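Local atomic coordinates of foldase protein PrsA 2 (Bacillus anthracis, PDB entry 6VJ4), a protein that catalyses the cis-trans isomerisation of peptidyl-proline bonds, assists the folding of secreted proteins after they cross the membrane, and is important for secretion of the protective antigen. Residues I33-I38 against I83-S88; E109-H114 against K194-K199; A163-F168 against S186-H191. All coordinates share one frame; numbering follows the deposited sequence. Where two conformers were deposited one is given.

Interaction 1: residues I33-I38 against I83-S88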
loop_
_atom_site.group_PDB
_atom_site.type_symbol
_atom_site.label_atom_id
_atom_site.label_comp_id
_atom_site.label_asym_id
_atom_site.label_seq_id
_atom_site.Cartn_x
_atom_site.Cartn_y
_atom_site.Cartn_z
ATOM N N ILE A 33 -1.517 -4.847 -5.846
ATOM C CA ILE A 33 -0.663 -3.737 -5.453
ATOM C C ILE A 33 0.814 -4.112 -5.640
ATOM O O ILE A 33 1.523 -3.371 -6.359
ATOM C CB ILE A 33 -0.972 -3.312 -4.003
ATOM C CG1 ILE A 33 -2.381 -2.724 -3.897
ATOM C CG2 ILE A 33 0.088 -2.350 -3.481
ATOM C CD1 ILE A 33 -2.781 -2.311 -2.503
ATOM N N ALA A 34 1.254 -5.208 -5.010
ATOM C CA ALA A 34 2.665 -5.655 -5.097
ATOM C C ALA A 34 3.091 -5.758 -6.566
ATOM O O ALA A 34 4.218 -5.320 -6.890
ATOM C CB ALA A 34 2.833 -6.973 -4.383
ATOM N N GLN A 35 2.211 -6.293 -7.418
ATOM C CA GLN A 35 2.513 -6.461 -8.866
ATOM C C GLN A 35 2.512 -5.091 -9.554
ATOM O O GLN A 35 3.358 -4.889 -10.448
ATOM C CB GLN A 35 1.519 -7.425 -9.523
ATOM C CG GLN A 35 1.640 -8.863 -9.027
ATOM C CD GLN A 35 0.819 -9.847 -9.826
ATOM O OE1 GLN A 35 0.126 -9.489 -10.778
ATOM N NE2 GLN A 35 0.900 -11.111 -9.444
ATOM N N ASP A 36 1.616 -4.186 -9.144
ATOM C CA ASP A 36 1.540 -2.834 -9.769
ATOM C C ASP A 36 2.836 -2.053 -9.514
ATOM O O ASP A 36 3.294 -1.363 -10.444
ATOM C CB ASP A 36 0.323 -2.043 -9.280
ATOM C CG ASP A 36 -0.973 -2.392 -9.995
ATOM O OD1 ASP A 36 -1.174 -3.589 -10.299
ATOM O OD2 ASP A 36 -1.760 -1.460 -10.266
ATOM N N VAL A 37 3.383 -2.136 -8.299
ATOM C CA VAL A 37 4.640 -1.403 -7.954
ATOM C C VAL A 37 5.778 -1.912 -8.848
ATOM O O VAL A 37 6.455 -1.071 -9.468
ATOM C CB VAL A 37 4.985 -1.552 -6.460
ATOM C CG1 VAL A 37 6.344 -0.950 -6.125
ATOM C CG2 VAL A 37 3.904 -0.953 -5.574
ATOM N N ILE A 38 5.956 -3.234 -8.931
ATOM C CA ILE A 38 7.057 -3.832 -9.747
ATOM C C ILE A 38 6.828 -3.558 -11.237
ATOM O O ILE A 38 7.776 -3.082 -11.896
ATOM C CB ILE A 38 7.174 -5.342 -9.461
ATOM C CG1 ILE A 38 7.472 -5.597 -7.983
ATOM C CG2 ILE A 38 8.200 -5.999 -10.372
ATOM C CD1 ILE A 38 8.686 -4.857 -7.461
ATOM N N ILE A 83 2.454 -13.298 -16.117
ATOM C CA ILE A 83 3.664 -13.292 -16.990
ATOM C C ILE A 83 4.266 -11.880 -16.975
ATOM O O ILE A 83 5.503 -11.765 -16.842
ATOM C CB ILE A 83 3.329 -13.778 -18.415
ATOM C CG1 ILE A 83 3.094 -15.292 -18.433
ATOM C CG2 ILE A 83 4.412 -13.369 -19.403
ATOM C CD1 ILE A 83 3.059 -15.906 -19.815
ATOM N N LYS A 84 3.422 -10.852 -17.090
ATOM C CA LYS A 84 3.901 -9.447 -17.031
ATOM C C LYS A 84 4.677 -9.264 -15.719
ATOM O O LYS A 84 5.776 -8.673 -15.760
ATOM C CB LYS A 84 2.710 -8.493 -17.168
ATOM C CG LYS A 84 3.026 -7.003 -17.103
ATOM C CD LYS A 84 1.793 -6.134 -17.314
ATOM C CE LYS A 84 2.025 -4.662 -17.048
ATOM N NZ LYS A 84 3.056 -4.087 -17.947
ATOM N N PHE A 85 4.156 -9.805 -14.613
ATOM C CA PHE A 85 4.832 -9.684 -13.294
ATOM C C PHE A 85 6.173 -10.431 -13.311
ATOM O O PHE A 85 7.196 -9.842 -12.883
ATOM C CB PHE A 85 3.934 -10.205 -12.170
ATOM C CG PHE A 85 4.594 -10.208 -10.815
ATOM C CD1 PHE A 85 4.773 -9.026 -10.111
ATOM C CD2 PHE A 85 5.055 -11.388 -10.251
ATOM C CE1 PHE A 85 5.388 -9.028 -8.868
ATOM C CE2 PHE A 85 5.667 -11.388 -9.006
ATOM C CZ PHE A 85 5.834 -10.210 -8.318
ATOM N N LYS A 86 6.173 -11.679 -13.787
ATOM C CA LYS A 86 7.416 -12.500 -13.816
ATOM C C LYS A 86 8.512 -11.761 -14.598
ATOM O O LYS A 86 9.648 -11.662 -14.080
ATOM C CB LYS A 86 7.171 -13.867 -14.462
ATOM C CG LYS A 86 8.367 -14.809 -14.398
ATOM C CD LYS A 86 8.302 -15.984 -15.353
ATOM C CE LYS A 86 8.401 -15.568 -16.806
ATOM N NZ LYS A 86 8.530 -16.739 -17.706
ATOM N N LEU A 87 8.186 -11.276 -15.799
ATOM C CA LEU A 87 9.184 -10.577 -16.654
ATOM C C LEU A 87 9.654 -9.294 -15.962
ATOM O O LEU A 87 10.867 -8.999 -16.033
ATOM C CB LEU A 87 8.574 -10.274 -18.025
ATOM C CG LEU A 87 8.286 -11.493 -18.901
ATOM C CD1 LEU A 87 7.610 -11.081 -20.198
ATOM C CD2 LEU A 87 9.557 -12.276 -19.192
ATOM N N SER A 88 8.742 -8.548 -15.338
ATOM C CA SER A 88 9.149 -7.299 -14.638
ATOM C C SER A 88 10.045 -7.630 -13.444
ATOM O O SER A 88 11.012 -6.914 -13.173
ATOM C CB SER A 88 7.953 -6.487 -14.238
ATOM O OG SER A 88 7.295 -5.999 -15.394
#

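Interaction 2: residues E109-H114 against K194-K199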
loop_
_atom_site.group_PDB
_atom_site.type_symbol
_atom_site.label_atom_id
_atom_site.label_comp_id
_atom_site.label_asym_id
_atom_site.label_seq_id
_atom_site.Cartn_x
_atom_site.Cartn_y
_atom_site.Cartn_z
ATOM N N GLU A 109 37.883 -19.328 -6.687
ATOM C CA GLU A 109 37.105 -20.528 -6.312
ATOM C C GLU A 109 37.916 -21.226 -5.217
ATOM O O GLU A 109 39.158 -21.291 -5.343
ATOM C CB GLU A 109 36.923 -21.334 -7.598
ATOM C CG GLU A 109 35.884 -22.412 -7.564
ATOM C CD GLU A 109 35.678 -23.130 -8.894
ATOM O OE1 GLU A 109 36.273 -22.713 -9.904
ATOM O OE2 GLU A 109 34.926 -24.104 -8.910
ATOM N N ILE A 110 37.247 -21.692 -4.167
ATOM C CA ILE A 110 37.960 -22.381 -3.055
ATOM C C ILE A 110 37.321 -23.736 -2.790
ATOM O O ILE A 110 36.142 -23.941 -3.111
ATOM C CB ILE A 110 37.992 -21.557 -1.763
ATOM C CG1 ILE A 110 36.599 -21.078 -1.346
ATOM C CG2 ILE A 110 38.960 -20.388 -1.892
ATOM C CD1 ILE A 110 36.530 -20.539 0.081
ATOM N N LYS A 111 38.127 -24.621 -2.228
ATOM C CA LYS A 111 37.615 -25.924 -1.793
ATOM C C LYS A 111 37.762 -25.954 -0.281
ATOM O O LYS A 111 38.786 -25.501 0.236
ATOM C CB LYS A 111 38.367 -27.080 -2.452
ATOM C CG LYS A 111 37.846 -28.447 -2.068
ATOM C CD LYS A 111 38.468 -29.554 -2.856
ATOM C CE LYS A 111 39.956 -29.678 -2.654
ATOM N NZ LYS A 111 40.439 -30.967 -3.227
ATOM N N ALA A 112 36.731 -26.436 0.379
ATOM C CA ALA A 112 36.800 -26.532 1.843
ATOM C C ALA A 112 36.036 -27.758 2.314
ATOM O O ALA A 112 35.152 -28.274 1.589
ATOM C CB ALA A 112 36.191 -25.307 2.490
ATOM N N SER A 113 36.373 -28.165 3.515
ATOM C CA SER A 113 35.567 -29.190 4.221
ATOM C C SER A 113 34.957 -28.524 5.442
ATOM O O SER A 113 35.511 -27.524 5.934
ATOM C CB SER A 113 36.370 -30.397 4.636
ATOM O OG SER A 113 36.933 -31.025 3.494
ATOM N N HIS A 114 33.869 -29.081 5.969
ATOM C CA HIS A 114 33.347 -28.499 7.221
ATOM C C HIS A 114 32.628 -29.580 8.023
ATOM O O HIS A 114 32.273 -30.664 7.453
ATOM C CB HIS A 114 32.407 -27.306 7.001
ATOM C CG HIS A 114 31.025 -27.626 6.547
ATOM N ND1 HIS A 114 29.918 -26.935 7.035
ATOM C CD2 HIS A 114 30.539 -28.531 5.661
ATOM C CE1 HIS A 114 28.819 -27.405 6.451
ATOM N NE2 HIS A 114 29.163 -28.406 5.622
ATOM N N LYS A 194 37.703 -26.210 7.249
ATOM C CA LYS A 194 39.102 -26.443 6.856
ATOM C C LYS A 194 39.251 -26.035 5.392
ATOM O O LYS A 194 38.539 -26.571 4.556
ATOM C CB LYS A 194 39.498 -27.907 7.059
ATOM C CG LYS A 194 40.935 -28.200 6.698
ATOM C CD LYS A 194 41.403 -29.596 6.981
ATOM C CE LYS A 194 40.602 -30.656 6.263
ATOM N NZ LYS A 194 41.255 -31.993 6.356
ATOM N N LEU A 195 40.154 -25.095 5.103
ATOM C CA LEU A 195 40.358 -24.736 3.687
ATOM C C LEU A 195 41.283 -25.764 3.046
ATOM O O LEU A 195 42.336 -26.015 3.597
ATOM C CB LEU A 195 40.968 -23.336 3.610
ATOM C CG LEU A 195 41.185 -22.846 2.179
ATOM C CD1 LEU A 195 39.881 -22.572 1.463
ATOM C CD2 LEU A 195 42.059 -21.609 2.202
ATOM N N THR A 196 40.924 -26.289 1.873
ATOM C CA THR A 196 41.765 -27.371 1.302
ATOM C C THR A 196 42.234 -27.056 -0.111
ATOM O O THR A 196 43.075 -27.815 -0.609
ATOM C CB THR A 196 41.004 -28.699 1.309
ATOM O OG1 THR A 196 39.775 -28.533 0.615
ATOM C CG2 THR A 196 40.677 -29.166 2.711
ATOM N N GLY A 197 41.717 -25.992 -0.705
ATOM C CA GLY A 197 42.125 -25.644 -2.078
ATOM C C GLY A 197 41.778 -24.216 -2.433
ATOM O O GLY A 197 40.816 -23.665 -1.899
ATOM N N LYS A 198 42.562 -23.637 -3.345
ATOM C CA LYS A 198 42.264 -22.274 -3.818
ATOM C C LYS A 198 42.758 -22.220 -5.260
ATOM O O LYS A 198 43.950 -22.521 -5.507
ATOM C CB LYS A 198 42.935 -21.223 -2.932
ATOM C CG LYS A 198 42.661 -19.789 -3.363
ATOM C CD LYS A 198 43.276 -18.752 -2.460
ATOM C CE LYS A 198 42.491 -18.559 -1.189
ATOM N NZ LYS A 198 43.178 -17.627 -0.262
ATOM N N LYS A 199 41.867 -21.816 -6.161
ATOM C CA LYS A 199 42.193 -21.740 -7.607
ATOM C C LYS A 199 42.786 -20.390 -7.978
ATOM O O LYS A 199 42.468 -19.387 -7.323
ATOM C CB LYS A 199 40.939 -21.948 -8.450
ATOM C CG LYS A 199 40.339 -23.329 -8.288
ATOM C CD LYS A 199 39.384 -23.694 -9.367
ATOM C CE LYS A 199 39.003 -25.155 -9.291
ATOM N NZ LYS A 199 38.121 -25.549 -10.409
HETATM O O HOH W 1 35.075 -26.383 -10.149
HETATM O O HOH W 2 37.872 -30.402 1.164
#

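Interaction 3: residues A163-F168 against S186-H191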
loop_
_atom_site.group_PDB
_atom_site.type_symbol
_atom_site.label_atom_id
_atom_site.label_comp_id
_atom_site.label_asym_id
_atom_site.label_seq_id
_atom_site.Cartn_x
_atom_site.Cartn_y
_atom_site.Cartn_z
ATOM N N ALA A 163 28.189 -18.865 -3.069
ATOM C CA ALA A 163 27.606 -20.234 -2.997
ATOM C C ALA A 163 27.173 -20.611 -1.585
ATOM O O ALA A 163 26.202 -21.341 -1.407
ATOM C CB ALA A 163 28.607 -21.246 -3.498
HETATM N N MSE A 164 27.966 -20.212 -0.595
HETATM C CA MSE A 164 27.679 -20.532 0.791
HETATM C C MSE A 164 27.104 -19.290 1.470
HETATM O O MSE A 164 26.995 -18.233 0.849
HETATM C CB MSE A 164 28.950 -20.989 1.513
HETATM C CG MSE A 164 29.656 -22.165 0.892
HETATM SE SE MSE A 164 28.584 -23.791 1.021
HETATM C CE MSE A 164 28.707 -24.493 2.858
ATOM N N THR A 165 26.721 -19.431 2.741
ATOM C CA THR A 165 26.211 -18.299 3.503
ATOM C C THR A 165 27.340 -17.298 3.697
ATOM O O THR A 165 28.500 -17.689 3.760
ATOM C CB THR A 165 25.634 -18.724 4.860
ATOM O OG1 THR A 165 26.701 -19.207 5.670
ATOM C CG2 THR A 165 24.548 -19.771 4.733
ATOM N N PRO A 166 27.047 -15.982 3.756
ATOM C CA PRO A 166 28.083 -14.964 3.939
ATOM C C PRO A 166 28.947 -15.243 5.179
ATOM O O PRO A 166 30.145 -15.055 5.105
ATOM C CB PRO A 166 27.313 -13.642 4.120
ATOM C CG PRO A 166 25.941 -13.900 3.535
ATOM C CD PRO A 166 25.708 -15.395 3.587
ATOM N N GLU A 167 28.319 -15.667 6.283
ATOM C CA GLU A 167 29.083 -15.984 7.520
ATOM C C GLU A 167 30.113 -17.078 7.227
ATOM O O GLU A 167 31.276 -16.952 7.654
ATOM C CB GLU A 167 28.154 -16.458 8.635
ATOM C CG GLU A 167 27.184 -15.393 9.123
ATOM C CD GLU A 167 25.923 -15.158 8.301
ATOM O OE1 GLU A 167 25.695 -15.860 7.286
ATOM O OE2 GLU A 167 25.160 -14.261 8.688
ATOM N N PHE A 168 29.681 -18.119 6.525
ATOM C CA PHE A 168 30.599 -19.238 6.231
ATOM C C PHE A 168 31.709 -18.747 5.285
ATOM O O PHE A 168 32.878 -19.001 5.506
ATOM C CB PHE A 168 29.853 -20.367 5.538
ATOM C CG PHE A 168 30.695 -21.574 5.253
ATOM C CD1 PHE A 168 31.505 -21.628 4.135
ATOM C CD2 PHE A 168 30.636 -22.690 6.080
ATOM C CE1 PHE A 168 32.275 -22.747 3.871
ATOM C CE2 PHE A 168 31.400 -23.810 5.800
ATOM C CZ PHE A 168 32.234 -23.830 4.712
ATOM N N SER A 186 26.497 -19.632 11.853
ATOM C CA SER A 186 25.717 -19.292 10.638
ATOM C C SER A 186 24.264 -19.629 10.942
ATOM O O SER A 186 23.964 -20.201 11.994
ATOM C CB SER A 186 26.211 -20.024 9.417
ATOM O OG SER A 186 25.612 -21.302 9.342
ATOM N N PRO A 187 23.305 -19.264 10.065
ATOM C CA PRO A 187 21.907 -19.606 10.302
ATOM C C PRO A 187 21.700 -21.127 10.400
ATOM O O PRO A 187 20.706 -21.539 10.938
ATOM C CB PRO A 187 21.173 -19.009 9.086
ATOM C CG PRO A 187 22.102 -17.919 8.587
ATOM C CD PRO A 187 23.497 -18.449 8.857
ATOM N N ASN A 188 22.663 -21.905 9.898
ATOM C CA ASN A 188 22.590 -23.395 9.873
ATOM C C ASN A 188 23.117 -23.995 11.191
ATOM O O ASN A 188 22.814 -25.167 11.481
ATOM C CB ASN A 188 23.371 -23.924 8.665
ATOM C CG ASN A 188 22.916 -23.300 7.361
ATOM O OD1 ASN A 188 23.735 -22.924 6.523
ATOM N ND2 ASN A 188 21.616 -23.137 7.205
ATOM N N GLY A 189 23.867 -23.223 11.978
ATOM C CA GLY A 189 24.418 -23.733 13.252
ATOM C C GLY A 189 25.858 -23.277 13.418
ATOM O O GLY A 189 26.136 -22.125 13.083
ATOM N N TYR A 190 26.744 -24.154 13.902
ATOM C CA TYR A 190 28.164 -23.770 14.059
ATOM C C TYR A 190 29.007 -24.655 13.160
ATOM O O TYR A 190 28.846 -25.902 13.198
ATOM C CB TYR A 190 28.648 -23.919 15.506
ATOM C CG TYR A 190 28.020 -22.922 16.429
ATOM C CD1 TYR A 190 28.575 -21.667 16.607
ATOM C CD2 TYR A 190 26.843 -23.229 17.097
ATOM C CE1 TYR A 190 27.977 -20.734 17.445
ATOM C CE2 TYR A 190 26.236 -22.308 17.933
ATOM C CZ TYR A 190 26.800 -21.055 18.096
ATOM O OH TYR A 190 26.198 -20.149 18.923
ATOM N N HIS A 191 29.942 -24.029 12.436
ATOM C CA HIS A 191 30.794 -24.768 11.491
ATOM C C HIS A 191 32.237 -24.772 11.956
ATOM O O HIS A 191 32.696 -23.754 12.502
ATOM C CB HIS A 191 30.837 -24.114 10.095
ATOM C CG HIS A 191 29.521 -23.866 9.462
ATOM N ND1 HIS A 191 29.016 -24.692 8.471
ATOM C CD2 HIS A 191 28.603 -22.896 9.656
ATOM C CE1 HIS A 191 27.845 -24.245 8.090
ATOM N NE2 HIS A 191 27.557 -23.145 8.804
HETATM O O HOH W 3 26.161 -21.659 6.632
#

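Interaction 1: residues I33-I38 against I83-S88
The helical part of this foldase that lies apart from the isomerase domain holds helix 28-41 against helix 76-95 chiefly through Phe85, whose ring reaches across to Gln35 and Ile38. The axes of the two short segments come within 9.6 Å and are inclined at 49°. Phe85 has CG anti to its own N (chi1 176°), which carries the ring across to the Gln35 chain. Gln35 runs across the phenyl ring at roughly a right angle as an extended chain. Its CG comes within 3.3 Å of Phe85 CD1, a tight approach, and its amide then lies nearly flat on the ring, with the two planes 20° apart. NE2 sits over one ring face, 4.0 Å from Phe85 CG, and its hydrogen bond to Gln82 OE1, from a residue shortly before Phe85 on the same helix, would help hold the amide in this pose. The arrangement is helix-on-helix packing in which a single aromatic residue contributes the largest share of the buried surface, with a polar chain lending its methylenes to one side. Ile38, one turn further on from Ala34, approaches the ring obliquely, its CG1 4.1 Å from Phe85 CE1. Its CG2 branch turns instead to Ser88, meeting CB at 3.9 Å. The Ser88 hydroxyl is hydrogen-bonded to Tyr42 O, just beyond the end of helix 28-41. Helix 223-236, from the far end of the chain, covers Ile38 through Leu230 and Glu233, while on another side of helix 28-41 Val37 packs on Leu29 of the second subunit.

Interaction 2: residues E109-H114 against K194-K199
Lys111 O is gripped by two successive backbone amides of the neighbouring strand, Thr196 N at 2.8 Å and Gly197 N at 3.1 Å. Both arrive from the same face of the carbonyl plane; the first bond is nearly straight (169° at the hydrogen), the second clearly bent (137°). Two residues facing one in this way define a classic beta bulge, here between antiparallel strands 110-117 and 189-198 at the middle of the four-stranded parvulin sheet. Gly197 O returns a bond to Lys111 N. Beyond the bulge, Ser113 and Lys194 form an ordinary hydrogen-bonded pair through both of their backbone groups.

The bulge also brings the Thr196 hydroxyl against the Lys111 side chain. With OG1 between its backbone N and carbonyl carbon (chi1 56°), Thr196 crosses the Lys111 chain at about a right angle, and Lys111 CG passes OG1 at 3.3 Å. A water joins this hydroxyl to Ser113 OG, which accepts from it at 2.6 Å. On the other face, Leu195 CD1 comes within 3.9 Å of Ile110 CB, the two chains again roughly perpendicular, and Ile110 continues onto Ala172 and Tyr173 of helix 166-174.

Where the strands end, Lys199 N bonds Glu109 O at 2.9 Å, close to the line of the C=O bond. Their side chains run alongside one another, but the salt bridge from NZ to Glu109 OE1 is weak at 3.4 Å, and Lys199 has two conformers, which leaves it uncertain. A water spans NZ and OE2, and the lysine also makes a cation-pi contact with Tyr158. The backbone bonds therefore probably fix this pairing far more firmly than the weak salt bridge at its end.

Interaction 3: residues A163-F168 against S186-H191
Phe168 drives the edge of its ring into the face of His191, so that CD2 stands 3.5 Å above the imidazole plane, offset toward the ND1 rim. The T-shaped pair, with planes 81° apart, sits in the PpiC-type, or parvulin, isomerase domain. His191 also hydrogen-bonds His114, consistent with the paired histidines of parvulin active sites, and Met164 (present as selenomethionine) and Phe168 probably line the proline pocket as in relatives. The Met164 methyl CE lies over the centre of the phenyl ring, 3.9 Å above it.

The imidazole is also steadied from its edge. Ser186 OG lies in its plane, 2.7 Å from NE2, in a hydrogen bond for which either group could be the donor. The same OG accepts from Asn188 N, making an ST turn within the type I turn from Ser186 to Gly189. The turn linking the two strands, through Ser186, is thus placed to restrain rotation of the histidine ring, as is His114.

On the other segment, Thr165 is the N-cap of helix 166-174. Its OG1 stands between its own backbone N and carbonyl carbon (chi1 67°), which lets it accept from Phe168 N at 3.3 Å, a capping bond to the backbone of the residue that bears the ring. A water 2.7 Å from Thr165 OG1 donates to Asn188 OD1 and so bridges helix start and turn. Farther from the histidine, the bent Glu167 chain crosses Pro187 obliquely, bringing OE1 to 3.7 Å from the ring carbon CD.

How the interactions relate
Interaction 1 closes first along the chain and stands apart: its centre is 40 Å from that of interaction 2 and 32 Å from that of interaction 3, on the opposite side of the chain's centre. It belongs to the helical part near the second subunit, whereas the other two lie in the isomerase domain, with interaction 3 nested in the loop that interaction 2 closes. These two share strand 189-198, and their centres are 15 Å apart. They touch where His114 ND1 meets His191 ND1 at 2.8 Å, a probable hydrogen bond. The neighbouring strands 110-117 and 189-198 thus bring the two histidines together, while the helical packing of interaction 1 lies well away from the isomerase domain.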